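Purine nucleosidase, (IunH-1) (PDB 3T8J) is a purine nucleosidase by name, a member of the nucleosidase clan with an alpha/beta fold, and holds a sodium ion. Local coordinates at residues I295-K298 against S299-K303. Numbering follows the deposited sequence.
Sequences INKK and SFMEK
With CG of N296 anti to its backbone nitrogen (chi1 -174°) and OG of S299 beside its own (chi1 -66°), the two side chains meet over the start of helix 297-308, and N296 OD1 accepts from S299 N at 3.0 Å. The bond is nearly straight at the hydrogen (166°), although the donor stands above the amide plane of N296, well off a lone pair. S299 OG sits over the face of the same amide, 3.4 Å from N296 CG. Behind this cap the regular i to i+4 pattern begins at once: F300 N binds N296 O, M301 N binds K297 O and E302 N binds K298 O.

The side chains then divide between surface and core. K298 and E302 cross on the exposed flank, K298 CE 3.6 Å from E302 OE2, while K298 NZ stays 4.8 Å from that oxygen, near but not in contact. K297 extends beside M301, K297 CE 4.1 Å from M301 CG, and carries its ammonium to a salt bridge with E199. On the buried side I295 CD1 rests 4.1 Å from F300 CB, and both residues pack on I240 of helix 237-246. An asparagine N-cap thus opens helix 297-308 where the chain leaves strand 289-295 of the central mixed sheet.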
ATOM      1  N   ILE A 295     -12.121 -15.829 -29.113  1.00 32.63           N
ATOM      2  CA  ILE A 295     -11.906 -17.161 -29.691  1.00 33.73           C
ATOM      3  C   ILE A 295     -13.046 -17.518 -30.661  1.00 35.83           C
ATOM      4  O   ILE A 295     -14.094 -16.870 -30.681  1.00 36.07           O
ATOM      5  CB  ILE A 295     -11.753 -18.300 -28.625  1.00 32.34           C
ATOM      6  CG1 ILE A 295     -13.099 -18.719 -28.032  1.00 33.51           C
ATOM      7  CG2 ILE A 295     -10.785 -17.891 -27.495  1.00 31.82           C
ATOM      8  CD1 ILE A 295     -13.053 -20.022 -27.309  1.00 32.00           C
ATOM      9  N   ASN A 296     -12.787 -18.539 -31.468  1.00 36.97           N
ATOM     10  CA  ASN A 296     -13.794 -19.190 -32.302  1.00 39.55           C
ATOM     11  C   ASN A 296     -14.396 -20.347 -31.507  1.00 38.94           C
ATOM     12  O   ASN A 296     -13.760 -21.393 -31.346  1.00 38.12           O
ATOM     13  CB  ASN A 296     -13.141 -19.684 -33.605  1.00 41.19           C
ATOM     14  CG  ASN A 296     -14.153 -20.255 -34.594  1.00 45.40           C
ATOM     15  OD1 ASN A 296     -15.084 -20.969 -34.218  1.00 45.40           O
ATOM     16  ND2 ASN A 296     -13.966 -19.943 -35.873  1.00 50.95           N
ATOM     17  N   LYS A 297     -15.614 -20.152 -30.987  1.00 39.09           N
ATOM     18  CA  LYS A 297     -16.250 -21.154 -30.127  1.00 38.38           C
ATOM     19  C   LYS A 297     -16.460 -22.480 -30.852  1.00 39.66           C
ATOM     20  O   LYS A 297     -16.254 -23.548 -30.260  1.00 38.26           O
ATOM     21  CB  LYS A 297     -17.596 -20.684 -29.574  1.00 41.43           C
ATOM     22  CG  LYS A 297     -18.002 -21.532 -28.360  1.00 42.73           C
ATOM     23  CD  LYS A 297     -19.441 -21.463 -27.950  1.00 50.41           C
ATOM     24  CE  LYS A 297     -19.644 -22.512 -26.851  1.00 49.68           C
ATOM     25  NZ  LYS A 297     -21.015 -22.604 -26.379  1.00 56.71           N
ATOM     26  N   LYS A 298     -16.879 -22.405 -32.109  1.00 44.67           N
ATOM     27  CA  LYS A 298     -17.166 -23.599 -32.891  1.00 48.35           C
ATOM     28  C   LYS A 298     -15.915 -24.458 -33.021  1.00 46.51           C
ATOM     29  O   LYS A 298     -15.963 -25.669 -32.796  1.00 46.44           O
ATOM     30  CB  LYS A 298     -17.696 -23.222 -34.276  1.00 55.92           C
ATOM     31  CG  LYS A 298     -17.960 -24.412 -35.185  1.00 63.30           C
ATOM     32  CD  LYS A 298     -18.695 -23.983 -36.440  1.00 74.93           C
ATOM     33  CE  LYS A 298     -18.859 -25.137 -37.424  1.00 84.19           C
ATOM     34  NZ  LYS A 298     -19.513 -24.709 -38.691  1.00 97.17           N
ATOM     35  N   SER A 299     -14.792 -23.822 -33.348  1.00 45.93           N
ATOM     36  CA  SER A 299     -13.525 -24.539 -33.483  1.00 45.81           C
ATOM     37  C   SER A 299     -13.094 -25.176 -32.163  1.00 40.67           C
ATOM     38  O   SER A 299     -12.609 -26.306 -32.159  1.00 40.03           O
ATOM     39  CB  SER A 299     -12.420 -23.612 -34.009  1.00 48.13           C
ATOM     40  OG  SER A 299     -12.700 -23.190 -35.327  1.00 57.22           O
ATOM     41  N   PHE A 300     -13.277 -24.456 -31.056  1.00 37.14           N
ATOM     42  CA  PHE A 300     -12.922 -24.990 -29.753  1.00 34.34           C
ATOM     43  C   PHE A 300     -13.753 -26.227 -29.420  1.00 34.19           C
ATOM     44  O   PHE A 300     -13.216 -27.263 -29.037  1.00 34.14           O
ATOM     45  CB  PHE A 300     -13.084 -23.936 -28.651  1.00 33.05           C
ATOM     46  CG  PHE A 300     -13.003 -24.516 -27.277  1.00 31.16           C
ATOM     47  CD1 PHE A 300     -11.844 -25.127 -26.834  1.00 28.68           C
ATOM     48  CD2 PHE A 300     -14.097 -24.500 -26.440  1.00 31.01           C
ATOM     49  CE1 PHE A 300     -11.769 -25.697 -25.579  1.00 29.48           C
ATOM     50  CE2 PHE A 300     -14.040 -25.076 -25.184  1.00 30.69           C
ATOM     51  CZ  PHE A 300     -12.873 -25.685 -24.749  1.00 29.91           C
ATOM     52  N   MET A 301     -15.066 -26.135 -29.596  1.00 36.56           N
ATOM     53  CA  MET A 301     -15.936 -27.265 -29.257  1.00 37.49           C
ATOM     54  C   MET A 301     -15.703 -28.471 -30.158  1.00 40.19           C
ATOM     55  O   MET A 301     -15.892 -29.604 -29.741  1.00 40.54           O
ATOM     56  CB  MET A 301     -17.405 -26.846 -29.256  1.00 40.74           C
ATOM     57  CG  MET A 301     -17.773 -25.925 -28.100  1.00 40.14           C
ATOM     58  SD  MET A 301     -17.467 -26.622 -26.456  1.00 39.18           S
ATOM     59  CE  MET A 301     -18.737 -27.890 -26.349  1.00 43.36           C
ATOM     60  N   GLU A 302     -15.264 -28.233 -31.386  1.00 43.68           N
ATOM     61  CA  GLU A 302     -14.870 -29.345 -32.253  1.00 48.27           C
ATOM     62  C   GLU A 302     -13.714 -30.159 -31.636  1.00 45.29           C
ATOM     63  O   GLU A 302     -13.723 -31.395 -31.725  1.00 47.13           O
ATOM     64  CB  GLU A 302     -14.532 -28.844 -33.663  1.00 54.10           C
ATOM     65  CG  GLU A 302     -15.769 -28.378 -34.421  1.00 62.30           C
ATOM     66  CD  GLU A 302     -15.479 -27.863 -35.832  1.00 73.80           C
ATOM     67  OE1 GLU A 302     -14.294 -27.608 -36.158  1.00 77.69           O
ATOM     68  OE2 GLU A 302     -16.445 -27.721 -36.621  1.00 83.70           O
ATOM     69  N   LYS A 303     -12.747 -29.479 -31.004  1.00 41.67           N
ATOM     70  CA  LYS A 303     -11.643 -30.161 -30.313  1.00 40.41           C
ATOM     71  C   LYS A 303     -12.162 -30.947 -29.118  1.00 36.96           C
ATOM     72  O   LYS A 303     -11.687 -32.042 -28.830  1.00 36.81           O
ATOM     73  CB  LYS A 303     -10.560 -29.180 -29.817  1.00 40.65           C
ATOM     74  CG  LYS A 303      -9.648 -28.562 -30.850  1.00 47.46           C
ATOM     75  CD  LYS A 303      -8.754 -29.589 -31.560  1.00 55.22           C
ATOM     76  CE  LYS A 303      -7.689 -28.904 -32.434  1.00 62.79           C
ATOM     77  NZ  LYS A 303      -8.220 -27.649 -33.112  1.00 65.29           N
TER